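Local coordinates for protein lombricine kinase (Urechis caupo, PDB 3JPZ) that catalyses the reversible, ATP-dependent phosphorylation of the guanidino compound lombricine, as a member of the phosphagen kinase family, at residues 125-130 / 139-144; 246-251 / 256-261; 179-184 / 216-221; 266-269 / 273-276. All blocks are in the same frame, centred on the assembly; numbering follows the deposited sequence.

Interaction 1: 125-130 / 139-144; sequences RGLCYP and REVERV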
loop_
_atom_site.group_PDB
_atom_site.type_symbol
_atom_site.label_atom_id
_atom_site.label_comp_id
_atom_site.label_asym_id
_atom_site.label_seq_id
_atom_site.Cartn_x
_atom_site.Cartn_y
_atom_site.Cartn_z
ATOM N N ARG A 125 -9.811 6.252 -22.833
ATOM C CA ARG A 125 -8.664 5.939 -23.679
ATOM C C ARG A 125 -7.644 7.073 -23.653
ATOM O O ARG A 125 -8.005 8.250 -23.593
ATOM C CB ARG A 125 -9.106 5.644 -25.115
ATOM C CG ARG A 125 -7.954 5.408 -26.079
ATOM C CD ARG A 125 -8.418 4.684 -27.329
ATOM N NE ARG A 125 -8.730 3.284 -27.061
ATOM C CZ ARG A 125 -9.458 2.511 -27.860
ATOM N NH1 ARG A 125 -9.964 2.995 -28.986
ATOM N NH2 ARG A 125 -9.684 1.251 -27.535
ATOM N N GLY A 126 -6.369 6.701 -23.678
ATOM C CA GLY A 126 -5.287 7.658 -23.597
ATOM C C GLY A 126 -4.734 7.834 -22.194
ATOM O O GLY A 126 -3.701 8.479 -22.019
ATOM N N LEU A 127 -5.400 7.254 -21.196
ATOM C CA LEU A 127 -5.052 7.523 -19.806
ATOM C C LEU A 127 -4.871 6.253 -18.979
ATOM O O LEU A 127 -5.678 5.324 -19.047
ATOM C CB LEU A 127 -6.122 8.388 -19.162
ATOM C CG LEU A 127 -6.360 9.726 -19.866
ATOM C CD1 LEU A 127 -7.619 10.376 -19.343
ATOM C CD2 LEU A 127 -5.167 10.641 -19.681
ATOM N N CYS A 128 -3.818 6.239 -18.171
ATOM C CA CYS A 128 -3.496 5.061 -17.381
ATOM C C CYS A 128 -4.572 4.769 -16.353
ATOM O O CYS A 128 -5.153 5.671 -15.769
ATOM C CB CYS A 128 -2.140 5.234 -16.695
ATOM S SG CYS A 128 -0.754 4.973 -17.811
ATOM N N TYR A 129 -4.833 3.487 -16.152
ATOM C CA TYR A 129 -5.629 3.030 -15.030
ATOM C C TYR A 129 -5.027 3.459 -13.692
ATOM O O TYR A 129 -3.855 3.812 -13.610
ATOM C CB TYR A 129 -5.711 1.511 -15.065
ATOM C CG TYR A 129 -6.416 0.952 -16.274
ATOM C CD1 TYR A 129 -7.705 1.359 -16.608
ATOM C CD2 TYR A 129 -5.812 -0.013 -17.061
ATOM C CE1 TYR A 129 -8.355 0.831 -17.707
ATOM C CE2 TYR A 129 -6.450 -0.539 -18.158
ATOM C CZ TYR A 129 -7.723 -0.113 -18.476
ATOM O OH TYR A 129 -8.355 -0.655 -19.567
ATOM N N PRO A 130 -5.832 3.400 -12.625
ATOM C CA PRO A 130 -5.439 3.742 -11.252
ATOM C C PRO A 130 -4.102 3.160 -10.777
ATOM O O PRO A 130 -3.417 3.813 -10.004
ATOM C CB PRO A 130 -6.585 3.170 -10.421
ATOM C CG PRO A 130 -7.768 3.313 -11.316
ATOM C CD PRO A 130 -7.259 3.046 -12.708
ATOM N N ARG A 139 -6.584 13.473 -12.711
ATOM C CA ARG A 139 -7.366 14.694 -12.728
ATOM C C ARG A 139 -7.986 14.889 -14.099
ATOM O O ARG A 139 -9.063 15.451 -14.204
ATOM C CB ARG A 139 -6.495 15.904 -12.379
ATOM C CG ARG A 139 -6.195 16.045 -10.900
ATOM C CD ARG A 139 -4.897 16.795 -10.697
ATOM N NE ARG A 139 -4.510 16.867 -9.293
ATOM C CZ ARG A 139 -3.429 17.501 -8.857
ATOM N NH1 ARG A 139 -2.626 18.121 -9.720
ATOM N NH2 ARG A 139 -3.155 17.517 -7.559
ATOM N N GLU A 140 -7.290 14.435 -15.139
ATOM C CA GLU A 140 -7.794 14.505 -16.508
ATOM C C GLU A 140 -8.950 13.528 -16.716
ATOM O O GLU A 140 -9.908 13.844 -17.406
ATOM C CB GLU A 140 -6.674 14.227 -17.513
ATOM C CG GLU A 140 -7.126 14.186 -18.973
ATOM C CD GLU A 140 -7.653 15.520 -19.471
ATOM O OE1 GLU A 140 -7.595 16.504 -18.709
ATOM O OE2 GLU A 140 -8.130 15.584 -20.624
ATOM N N VAL A 141 -8.863 12.338 -16.129
ATOM C CA VAL A 141 -10.015 11.443 -16.115
ATOM C C VAL A 141 -11.194 12.138 -15.435
ATOM O O VAL A 141 -12.277 12.253 -16.011
ATOM C CB VAL A 141 -9.741 10.123 -15.367
ATOM C CG1 VAL A 141 -11.014 9.321 -15.288
ATOM C CG2 VAL A 141 -8.663 9.321 -16.058
ATOM N N GLU A 142 -10.981 12.615 -14.212
ATOM C CA GLU A 142 -12.037 13.290 -13.472
ATOM C C GLU A 142 -12.610 14.460 -14.269
ATOM O O GLU A 142 -13.814 14.691 -14.256
ATOM C CB GLU A 142 -11.535 13.805 -12.126
ATOM C CG GLU A 142 -12.606 14.551 -11.321
ATOM C CD GLU A 142 -12.045 15.252 -10.103
ATOM O OE1 GLU A 142 -10.936 15.817 -10.197
ATOM O OE2 GLU A 142 -12.706 15.239 -9.047
ATOM N N ARG A 143 -11.753 15.204 -14.958
ATOM C CA ARG A 143 -12.215 16.385 -15.667
ATOM C C ARG A 143 -13.072 15.961 -16.841
ATOM O O ARG A 143 -14.161 16.483 -17.047
ATOM C CB ARG A 143 -11.053 17.225 -16.175
ATOM C CG ARG A 143 -11.524 18.466 -16.915
ATOM C CD ARG A 143 -10.374 19.343 -17.374
ATOM N NE ARG A 143 -9.698 18.794 -18.545
ATOM C CZ ARG A 143 -10.227 18.745 -19.766
ATOM N NH1 ARG A 143 -11.455 19.201 -19.987
ATOM N NH2 ARG A 143 -9.529 18.228 -20.768
ATOM N N VAL A 144 -12.565 15.009 -17.609
ATOM C CA VAL A 144 -13.252 14.531 -18.795
ATOM C C VAL A 144 -14.643 14.013 -18.439
ATOM O O VAL A 144 -15.638 14.429 -19.022
ATOM C CB VAL A 144 -12.426 13.427 -19.486
ATOM C CG1 VAL A 144 -13.233 12.729 -20.561
ATOM C CG2 VAL A 144 -11.149 14.019 -20.073
#

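Interaction 2: 246-251 / 256-261; sequences AIAEQM and REYMWN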
loop_
_atom_site.group_PDB
_atom_site.type_symbol
_atom_site.label_atom_id
_atom_site.label_comp_id
_atom_site.label_asym_id
_atom_site.label_seq_id
_atom_site.Cartn_x
_atom_site.Cartn_y
_atom_site.Cartn_z
ATOM N N ALA A 246 -24.704 8.494 -23.784
ATOM C CA ALA A 246 -24.829 9.940 -23.698
ATOM C C ALA A 246 -23.545 10.557 -23.150
ATOM O O ALA A 246 -23.079 11.594 -23.619
ATOM C CB ALA A 246 -26.015 10.306 -22.823
ATOM N N ILE A 247 -22.977 9.900 -22.149
ATOM C CA ILE A 247 -21.733 10.336 -21.546
ATOM C C ILE A 247 -20.630 10.286 -22.583
ATOM O O ILE A 247 -19.784 11.178 -22.653
ATOM C CB ILE A 247 -21.360 9.413 -20.374
ATOM C CG1 ILE A 247 -22.312 9.641 -19.198
ATOM C CG2 ILE A 247 -19.914 9.639 -19.942
ATOM C CD1 ILE A 247 -22.207 8.572 -18.118
ATOM N N ALA A 248 -20.646 9.228 -23.385
ATOM C CA ALA A 248 -19.661 9.051 -24.435
ATOM C C ALA A 248 -19.791 10.167 -25.468
ATOM O O ALA A 248 -18.792 10.699 -25.937
ATOM C CB ALA A 248 -19.840 7.701 -25.103
ATOM N N GLU A 249 -21.026 10.519 -25.816
ATOM C CA GLU A 249 -21.254 11.488 -26.880
ATOM C C GLU A 249 -20.681 12.829 -26.460
ATOM O O GLU A 249 -20.058 13.529 -27.258
ATOM C CB GLU A 249 -22.743 11.630 -27.192
ATOM C CG GLU A 249 -23.043 11.874 -28.660
ATOM C CD GLU A 249 -24.475 12.310 -28.902
ATOM O OE1 GLU A 249 -25.331 12.082 -28.020
ATOM O OE2 GLU A 249 -24.746 12.885 -29.977
ATOM N N GLN A 250 -20.894 13.184 -25.199
ATOM C CA GLN A 250 -20.284 14.382 -24.643
ATOM C C GLN A 250 -18.769 14.268 -24.705
ATOM O O GLN A 250 -18.074 15.231 -25.024
ATOM C CB GLN A 250 -20.739 14.588 -23.202
ATOM C CG GLN A 250 -22.214 14.889 -23.075
ATOM C CD GLN A 250 -22.640 16.078 -23.924
ATOM O OE1 GLN A 250 -21.876 17.022 -24.119
ATOM N NE2 GLN A 250 -23.864 16.035 -24.431
ATOM N N MET A 251 -18.267 13.074 -24.411
ATOM C CA MET A 251 -16.840 12.827 -24.357
ATOM C C MET A 251 -16.179 13.043 -25.709
ATOM O O MET A 251 -15.027 13.461 -25.771
ATOM C CB MET A 251 -16.569 11.403 -23.856
ATOM C CG MET A 251 -16.577 11.288 -22.349
ATOM S SD MET A 251 -16.653 9.575 -21.747
ATOM C CE MET A 251 -15.283 8.829 -22.625
ATOM N N ARG A 256 -12.412 12.216 -26.738
ATOM C CA ARG A 256 -12.220 11.111 -25.810
ATOM C C ARG A 256 -13.201 9.976 -26.093
ATOM O O ARG A 256 -14.251 10.182 -26.699
ATOM C CB ARG A 256 -12.367 11.607 -24.372
ATOM C CG ARG A 256 -11.219 12.497 -23.895
ATOM C CD ARG A 256 -9.894 11.742 -23.837
ATOM N NE ARG A 256 -8.831 12.518 -23.196
ATOM C CZ ARG A 256 -7.562 12.126 -23.119
ATOM N NH1 ARG A 256 -7.185 10.967 -23.646
ATOM N NH2 ARG A 256 -6.666 12.895 -22.513
ATOM N N GLU A 257 -12.852 8.775 -25.647
ATOM C CA GLU A 257 -13.667 7.598 -25.919
ATOM C C GLU A 257 -13.383 6.508 -24.894
ATOM O O GLU A 257 -12.271 6.408 -24.370
ATOM C CB GLU A 257 -13.363 7.078 -27.324
ATOM C CG GLU A 257 -11.898 6.718 -27.545
ATOM C CD GLU A 257 -11.551 6.570 -29.017
ATOM O OE1 GLU A 257 -12.345 7.032 -29.864
ATOM O OE2 GLU A 257 -10.484 6.000 -29.331
ATOM N N TYR A 258 -14.391 5.696 -24.596
ATOM C CA TYR A 258 -14.187 4.552 -23.718
ATOM C C TYR A 258 -13.120 3.637 -24.312
ATOM O O TYR A 258 -13.049 3.465 -25.524
ATOM C CB TYR A 258 -15.485 3.754 -23.537
ATOM C CG TYR A 258 -16.637 4.516 -22.916
ATOM C CD1 TYR A 258 -16.419 5.488 -21.952
ATOM C CD2 TYR A 258 -17.950 4.227 -23.269
ATOM C CE1 TYR A 258 -17.471 6.175 -21.381
ATOM C CE2 TYR A 258 -19.011 4.901 -22.698
ATOM C CZ TYR A 258 -18.767 5.872 -21.754
ATOM O OH TYR A 258 -19.820 6.539 -21.183
ATOM N N MET A 259 -12.293 3.044 -23.458
ATOM C CA MET A 259 -11.384 1.998 -23.897
ATOM C C MET A 259 -12.191 0.771 -24.266
ATOM O O MET A 259 -12.938 0.239 -23.444
ATOM C CB MET A 259 -10.422 1.611 -22.777
ATOM C CG MET A 259 -9.456 2.695 -22.371
ATOM S SD MET A 259 -8.534 2.145 -20.927
ATOM C CE MET A 259 -7.795 3.685 -20.403
ATOM N N TRP A 260 -12.020 0.306 -25.494
ATOM C CA TRP A 260 -12.779 -0.831 -25.992
ATOM C C TRP A 260 -12.080 -1.423 -27.196
ATOM O O TRP A 260 -11.685 -0.699 -28.111
ATOM C CB TRP A 260 -14.184 -0.383 -26.398
ATOM C CG TRP A 260 -15.015 -1.470 -27.018
ATOM C CD1 TRP A 260 -15.862 -2.326 -26.368
ATOM C CD2 TRP A 260 -15.084 -1.816 -28.410
ATOM N NE1 TRP A 260 -16.451 -3.178 -27.271
ATOM C CE2 TRP A 260 -15.988 -2.890 -28.527
ATOM C CE3 TRP A 260 -14.464 -1.328 -29.564
ATOM C CZ2 TRP A 260 -16.291 -3.483 -29.754
ATOM C CZ3 TRP A 260 -14.769 -1.917 -30.784
ATOM C CH2 TRP A 260 -15.674 -2.980 -30.868
ATOM N N ASN A 261 -11.914 -2.737 -27.207
ATOM C CA ASN A 261 -11.457 -3.383 -28.423
ATOM C C ASN A 261 -12.327 -4.585 -28.749
ATOM O O ASN A 261 -13.064 -5.088 -27.893
ATOM C CB ASN A 261 -9.955 -3.724 -28.367
ATOM C CG ASN A 261 -9.644 -4.897 -27.460
ATOM O OD1 ASN A 261 -10.333 -5.906 -27.480
ATOM N ND2 ASN A 261 -8.581 -4.775 -26.677
#

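Interaction 3: 179-184 / 216-221; sequences FLFQKP and INEEDH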
loop_
_atom_site.group_PDB
_atom_site.type_symbol
_atom_site.label_atom_id
_atom_site.label_comp_id
_atom_site.label_asym_id
_atom_site.label_seq_id
_atom_site.Cartn_x
_atom_site.Cartn_y
_atom_site.Cartn_z
ATOM N N PHE A 179 -24.466 5.666 -1.751
ATOM C CA PHE A 179 -23.740 6.155 -2.921
ATOM C C PHE A 179 -22.262 6.412 -2.641
ATOM O O PHE A 179 -21.522 6.827 -3.529
ATOM C CB PHE A 179 -24.334 7.485 -3.393
ATOM C CG PHE A 179 -25.615 7.357 -4.157
ATOM C CD1 PHE A 179 -26.119 6.121 -4.516
ATOM C CD2 PHE A 179 -26.297 8.494 -4.551
ATOM C CE1 PHE A 179 -27.299 6.024 -5.230
ATOM C CE2 PHE A 179 -27.473 8.402 -5.269
ATOM C CZ PHE A 179 -27.973 7.169 -5.609
ATOM N N LEU A 180 -21.833 6.209 -1.405
ATOM C CA LEU A 180 -20.475 6.571 -1.041
ATOM C C LEU A 180 -19.499 5.437 -1.283
ATOM O O LEU A 180 -19.828 4.269 -1.087
ATOM C CB LEU A 180 -20.401 6.970 0.433
ATOM C CG LEU A 180 -19.060 7.578 0.842
ATOM C CD1 LEU A 180 -19.019 9.054 0.476
ATOM C CD2 LEU A 180 -18.801 7.378 2.327
ATOM N N PHE A 181 -18.294 5.794 -1.713
ATOM C CA PHE A 181 -17.180 4.856 -1.712
ATOM C C PHE A 181 -16.045 5.407 -0.852
ATOM O O PHE A 181 -15.878 6.623 -0.720
ATOM C CB PHE A 181 -16.705 4.535 -3.133
ATOM C CG PHE A 181 -16.127 5.714 -3.885
ATOM C CD1 PHE A 181 -14.775 5.983 -3.834
ATOM C CD2 PHE A 181 -16.935 6.521 -4.668
ATOM C CE1 PHE A 181 -14.234 7.053 -4.539
ATOM C CE2 PHE A 181 -16.402 7.584 -5.382
ATOM C CZ PHE A 181 -15.053 7.853 -5.314
ATOM N N GLN A 182 -15.282 4.493 -0.263
ATOM C CA GLN A 182 -14.231 4.826 0.689
ATOM C C GLN A 182 -12.887 4.503 0.054
ATOM O O GLN A 182 -12.833 3.844 -0.978
ATOM C CB GLN A 182 -14.390 3.980 1.953
ATOM C CG GLN A 182 -15.789 3.961 2.548
ATOM C CD GLN A 182 -15.983 5.028 3.603
ATOM O OE1 GLN A 182 -15.780 6.215 3.348
ATOM N NE2 GLN A 182 -16.381 4.610 4.800
ATOM N N LYS A 183 -11.798 4.950 0.666
ATOM C CA LYS A 183 -10.487 4.516 0.213
ATOM C C LYS A 183 -10.468 2.988 0.230
ATOM O O LYS A 183 -10.756 2.360 1.247
ATOM C CB LYS A 183 -9.374 5.086 1.095
ATOM C CG LYS A 183 -7.965 4.804 0.555
ATOM C CD LYS A 183 -6.903 5.707 1.177
ATOM C CE LYS A 183 -5.484 5.267 0.800
ATOM N NZ LYS A 183 -4.440 5.934 1.633
ATOM N N PRO A 184 -10.173 2.375 -0.914
ATOM C CA PRO A 184 -10.137 0.910 -0.903
ATOM C C PRO A 184 -8.979 0.369 -0.072
ATOM O O PRO A 184 -7.925 0.990 0.000
ATOM C CB PRO A 184 -9.986 0.555 -2.376
ATOM C CG PRO A 184 -10.549 1.734 -3.110
ATOM C CD PRO A 184 -10.208 2.925 -2.276
ATOM N N ILE A 216 -16.020 8.249 -9.843
ATOM C CA ILE A 216 -14.821 8.539 -10.603
ATOM C C ILE A 216 -13.585 8.167 -9.793
ATOM O O ILE A 216 -13.432 8.563 -8.637
ATOM C CB ILE A 216 -14.771 10.020 -11.021
ATOM C CG1 ILE A 216 -15.975 10.350 -11.904
ATOM C CG2 ILE A 216 -13.470 10.332 -11.761
ATOM C CD1 ILE A 216 -16.013 11.773 -12.380
ATOM N N ASN A 217 -12.725 7.367 -10.410
ATOM C CA ASN A 217 -11.387 7.119 -9.909
ATOM C C ASN A 217 -11.378 6.376 -8.577
ATOM O O ASN A 217 -10.469 6.541 -7.773
ATOM C CB ASN A 217 -10.588 8.433 -9.861
ATOM C CG ASN A 217 -10.125 8.876 -11.250
ATOM O OD1 ASN A 217 -9.815 8.045 -12.100
ATOM N ND2 ASN A 217 -10.091 10.177 -11.486
ATOM N N GLU A 218 -12.393 5.549 -8.355
ATOM C CA GLU A 218 -12.310 4.533 -7.316
ATOM C C GLU A 218 -11.475 3.382 -7.879
ATOM O O GLU A 218 -10.246 3.450 -7.894
ATOM C CB GLU A 218 -13.698 4.053 -6.890
ATOM C CG GLU A 218 -13.680 3.211 -5.629
ATOM C CD GLU A 218 -14.405 1.892 -5.783
ATOM O OE1 GLU A 218 -14.771 1.530 -6.925
ATOM O OE2 GLU A 218 -14.588 1.209 -4.758
ATOM N N GLU A 219 -12.136 2.341 -8.374
ATOM C CA GLU A 219 -11.448 1.178 -8.936
ATOM C C GLU A 219 -11.222 1.351 -10.432
ATOM O O GLU A 219 -10.171 1.000 -10.963
ATOM C CB GLU A 219 -12.263 -0.089 -8.670
ATOM C CG GLU A 219 -11.683 -1.349 -9.281
ATOM C CD GLU A 219 -12.357 -2.612 -8.761
ATOM O OE1 GLU A 219 -12.149 -3.685 -9.366
ATOM O OE2 GLU A 219 -13.094 -2.533 -7.750
ATOM N N ASP A 220 -12.228 1.896 -11.102
ATOM C CA ASP A 220 -12.166 2.183 -12.527
ATOM C C ASP A 220 -12.161 3.696 -12.683
ATOM O O ASP A 220 -12.412 4.420 -11.723
ATOM C CB ASP A 220 -13.375 1.579 -13.247
ATOM C CG ASP A 220 -13.451 0.064 -13.093
ATOM O OD1 ASP A 220 -12.515 -0.632 -13.538
ATOM O OD2 ASP A 220 -14.449 -0.432 -12.531
ATOM N N HIS A 221 -11.867 4.190 -13.878
ATOM C CA HIS A 221 -11.975 5.620 -14.095
ATOM C C HIS A 221 -13.411 6.009 -13.803
ATOM O O HIS A 221 -13.679 6.898 -12.998
ATOM C CB HIS A 221 -11.600 6.017 -15.527
ATOM C CG HIS A 221 -10.136 5.937 -15.816
ATOM N ND1 HIS A 221 -9.641 5.689 -17.079
ATOM C CD2 HIS A 221 -9.057 6.065 -15.010
ATOM C CE1 HIS A 221 -8.321 5.669 -17.037
ATOM N NE2 HIS A 221 -7.941 5.894 -15.792
HETATM O O HOH W 1 -13.856 1.727 -2.350
#

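Interaction 4: 266-269 / 273-276; sequences YLCA and NLGT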
loop_
_atom_site.group_PDB
_atom_site.type_symbol
_atom_site.label_atom_id
_atom_site.label_comp_id
_atom_site.label_asym_id
_atom_site.label_seq_id
_atom_site.Cartn_x
_atom_site.Cartn_y
_atom_site.Cartn_z
ATOM N N TYR A 266 -14.992 -4.017 -23.396
ATOM C CA TYR A 266 -14.561 -2.877 -22.609
ATOM C C TYR A 266 -13.388 -3.244 -21.726
ATOM O O TYR A 266 -13.412 -4.244 -21.002
ATOM C CB TYR A 266 -15.722 -2.292 -21.802
ATOM C CG TYR A 266 -16.709 -1.607 -22.710
ATOM C CD1 TYR A 266 -16.351 -0.457 -23.404
ATOM C CD2 TYR A 266 -17.977 -2.134 -22.918
ATOM C CE1 TYR A 266 -17.234 0.163 -24.257
ATOM C CE2 TYR A 266 -18.869 -1.519 -23.767
ATOM C CZ TYR A 266 -18.490 -0.368 -24.438
ATOM O OH TYR A 266 -19.372 0.255 -25.287
ATOM N N LEU A 267 -12.352 -2.424 -21.812
ATOM C CA LEU A 267 -11.121 -2.683 -21.102
ATOM C C LEU A 267 -11.163 -2.043 -19.730
ATOM O O LEU A 267 -11.602 -0.908 -19.567
ATOM C CB LEU A 267 -9.935 -2.156 -21.907
ATOM C CG LEU A 267 -9.658 -2.908 -23.210
ATOM C CD1 LEU A 267 -8.861 -2.036 -24.169
ATOM C CD2 LEU A 267 -8.931 -4.221 -22.943
ATOM N N CYS A 268 -10.707 -2.800 -18.742
ATOM C CA CYS A 268 -10.598 -2.325 -17.376
ATOM C C CYS A 268 -9.275 -2.851 -16.836
ATOM O O CYS A 268 -8.635 -3.667 -17.480
ATOM C CB CYS A 268 -11.763 -2.861 -16.557
ATOM S SG CYS A 268 -11.912 -4.646 -16.708
ATOM N N ALA A 269 -8.854 -2.389 -15.667
ATOM C CA ALA A 269 -7.544 -2.759 -15.157
ATOM C C ALA A 269 -7.548 -4.216 -14.723
ATOM O O ALA A 269 -6.586 -4.936 -14.946
ATOM C CB ALA A 269 -7.143 -1.859 -14.006
ATOM N N ASN A 273 -13.066 -8.111 -14.993
ATOM C CA ASN A 273 -14.154 -7.221 -15.361
ATOM C C ASN A 273 -14.212 -6.913 -16.847
ATOM O O ASN A 273 -14.843 -5.945 -17.248
ATOM C CB ASN A 273 -14.021 -5.899 -14.600
ATOM C CG ASN A 273 -14.317 -6.039 -13.123
ATOM O OD1 ASN A 273 -15.024 -6.953 -12.698
ATOM N ND2 ASN A 273 -13.773 -5.123 -12.326
ATOM N N LEU A 274 -13.564 -7.732 -17.661
ATOM C CA LEU A 274 -13.501 -7.465 -19.093
ATOM C C LEU A 274 -14.811 -7.790 -19.798
ATOM O O LEU A 274 -15.732 -8.351 -19.201
ATOM C CB LEU A 274 -12.366 -8.263 -19.726
ATOM C CG LEU A 274 -10.993 -7.636 -19.518
ATOM C CD1 LEU A 274 -9.911 -8.589 -19.990
ATOM C CD2 LEU A 274 -10.912 -6.293 -20.249
ATOM N N GLY A 275 -14.878 -7.422 -21.072
ATOM C CA GLY A 275 -16.020 -7.735 -21.913
ATOM C C GLY A 275 -17.140 -6.742 -21.686
ATOM O O GLY A 275 -17.202 -5.710 -22.348
ATOM N N THR A 276 -18.029 -7.063 -20.751
ATOM C CA THR A 276 -19.086 -6.135 -20.335
ATOM C C THR A 276 -18.783 -5.473 -19.010
ATOM O O THR A 276 -19.373 -4.439 -18.683
ATOM C CB THR A 276 -20.416 -6.836 -20.103
ATOM O OG1 THR A 276 -20.256 -7.860 -19.104
ATOM C CG2 THR A 276 -20.981 -7.412 -21.406
HETATM O O HOH W 2 -15.716 -4.615 -19.442
#

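Interaction 1: 125-130 / 139-144
L127 reaches from the loop 125-130 to the segment 139-144 of helix 135-149 with one branch doing most of the touching: its CD1 lies 3.6 Å from CG2 of V141. The two side chains run past each other in opposite directions, and V141 CG2 also lies 4.1 Å from L127 CB. A chi1 of -58° sets CG of L127 opposite its own carbonyl carbon and carries both methyls out to the helix, a reach that suits leucine. V141, branched at CB, offers CG2 to the loop close to the helix backbone.

E140 takes part through its aliphatic portion. Its CG is 3.9 Å from CD1 of L127, and here the side chains cross at about a right angle. The chain then bends at chi2 (64°) and brings the carboxylate round to R143, one turn further on. NE of R143 bonds to OE1 of E140 at 3.1 Å, on the syn side but tilted out of the carboxylate plane, while the 3.0 Å link from R143 NH2 to E140 OE2 is a weak hydrogen bond within the salt bridge. A glutamate therefore serves twice, with methylenes for leucine and a charge for arginine.

F3 of the second subunit packs on both L127 and E140, so the dimer partner covers part of this buried contact. Here the connection that leaves strand 113-122 folds back onto the helix 135-149 that follows it, an apolar loop-on-helix packing within the mixed alpha/beta phosphagen kinase fold.

Interaction 2: 246-251 / 256-261
R256 begins the returning chain with a backbone bond to segment 246-251 of helix 233-252: its N lies 3.1 Å from O of M251, with an N-H...O angle of 152°. The donor stands above the carbonyl plane, and the bond occupies a carbonyl near the C-terminal end of the helix. Although CB of R256 lies close to that same oxygen, the side chain bends at chi2 (-65°) and leads its guanidinium away, toward R125 O, which accepts a weak hydrogen bond from NH1.

CB of E257 points away from the helix, and its carboxylate forms a salt bridge with R125; its backbone carbonyl carbon meets CE of M251 at 3.8 Å.

Y258 is the main apolar element. M251 SD approaches ring atom CE1 to 3.5 Å, and the sulfur, 4.5 Å from the ring centroid and 54° off its normal, makes an oblique Met-aromatic contact. The flexible thioether also lets CE follow the ring, 3.6 Å from CD1. On the same side of the ring, A248 CB lies 3.8 Å from Y258 CE2, where so small a side chain lets the tyrosine come close to the helix. At the edge, CG2 of I247 is 3.3 Å from OH. The hydroxyl itself donates to the backbone O of L244, so tyrosine adds a polar link to its packing.

Beyond Y258 the chain enters strand 260-261, which pairs with strand 265-266. Behind the contact, I247 packs against F212 and I214 of strand 212-216 and M222 of strand 222-229, while helix 135-149 meets I247 through L149 and M251 through A148.

Interaction 3: 179-184 / 216-221
OE2 of E218 accepts a bond from water 1 at 2.6 Å, and the same water donates to the backbone O of Q182 at 2.7 Å, joining the two loops through one molecule. The other carboxylate oxygen, OE1, receives a weak bond from E219 N.

The aliphatic part of E218 lies on the ring of F181. Its CB stands over one face, 4.0 Å from the ring centroid and off-centre, nearer the ring's perimeter, a CH-pi contact, while CG comes to 3.5 Å from CD1 of F181. F181 holds its ring against the glutamate with a chi1 of 64°, which leaves CG flanked by both backbone arms. A bend at chi2 (-128°) turns the E218 carboxylate off the ring, their planes 58° apart, and toward the water. P184 adds a looser apolar touch at CG of E218. Glutamate suits the place because its stem can lie on the ring while its carboxylate stays with the water, near R223, an ADP-binding residue.

Segment 216-221 links strands 212-216 and 222-229 and carries the Asn-Glu-Glu-Asp sequence of phosphagen kinases. F181 also meets the ring of W215 on strand 212-216 and I204 on strand 203-207, while helix 135-149 backs I216, N217 and H221.

Interaction 4: 266-269 / 273-276
The Y266 ring meets G275 obliquely, with CD2 3.7 Å from the glycine O; the same ring also makes a cation-pi contact with R122 and meets the ring of W260, the two planes steeply inclined. Segment 273-276 is the Asn-Leu-Gly-Thr end of the Cys-Pro-Ser-Asn-Leu-Gly-Thr signature of phosphagen kinases, and here it folds back beside 266-269.

The direct hydrogen bond between the segments runs from N of Y266 to O of G275, 3.0 Å long and nearly straight at 167°. G275 has a positive phi (82°), a backbone shape that glycine adopts readily.

L274 fills the middle of the contact with a single branch. Its CD2 rests 3.3 Å from O of Y266 and 3.9 Å from CD2 of L267, the two leucines crossing obliquely and sharing Y69 as an outside neighbour. C268 is compact and apolar, and a chi1 of 52° turns its SG toward the asparagine; the modelled approach of SG to CB of N273, 3.2 Å, is unusually close, and its exact length is doubtful. N273 in turn lies near R119, an ADP-binding residue, so this turn probably lies beside the nucleotide site.

Water 2 completes the contact, lying 2.8 Å from O of Y266 and 2.7 Å from O of N273.

From the N terminus the contacts come in the order 1, 3, 2, 4; each closes its own loop before the next opens, so none nests in or crosses another. Interaction 1 closes the short connection between strand 113-122 and helix 135-149. Interaction 3 spans the longest loop, drawing 179-184 to the turn between strands 212-216 and 222-229. Interaction 2 closes the reversal after helix 233-252, and interaction 4 the signature turn before strand 279-285. In space they are joined nonetheless: V141 and H221 connect interactions 1 and 3, M259 and L267 share a backbone bond between interactions 2 and 4, and Y129 of interaction 1 reaches interaction 4.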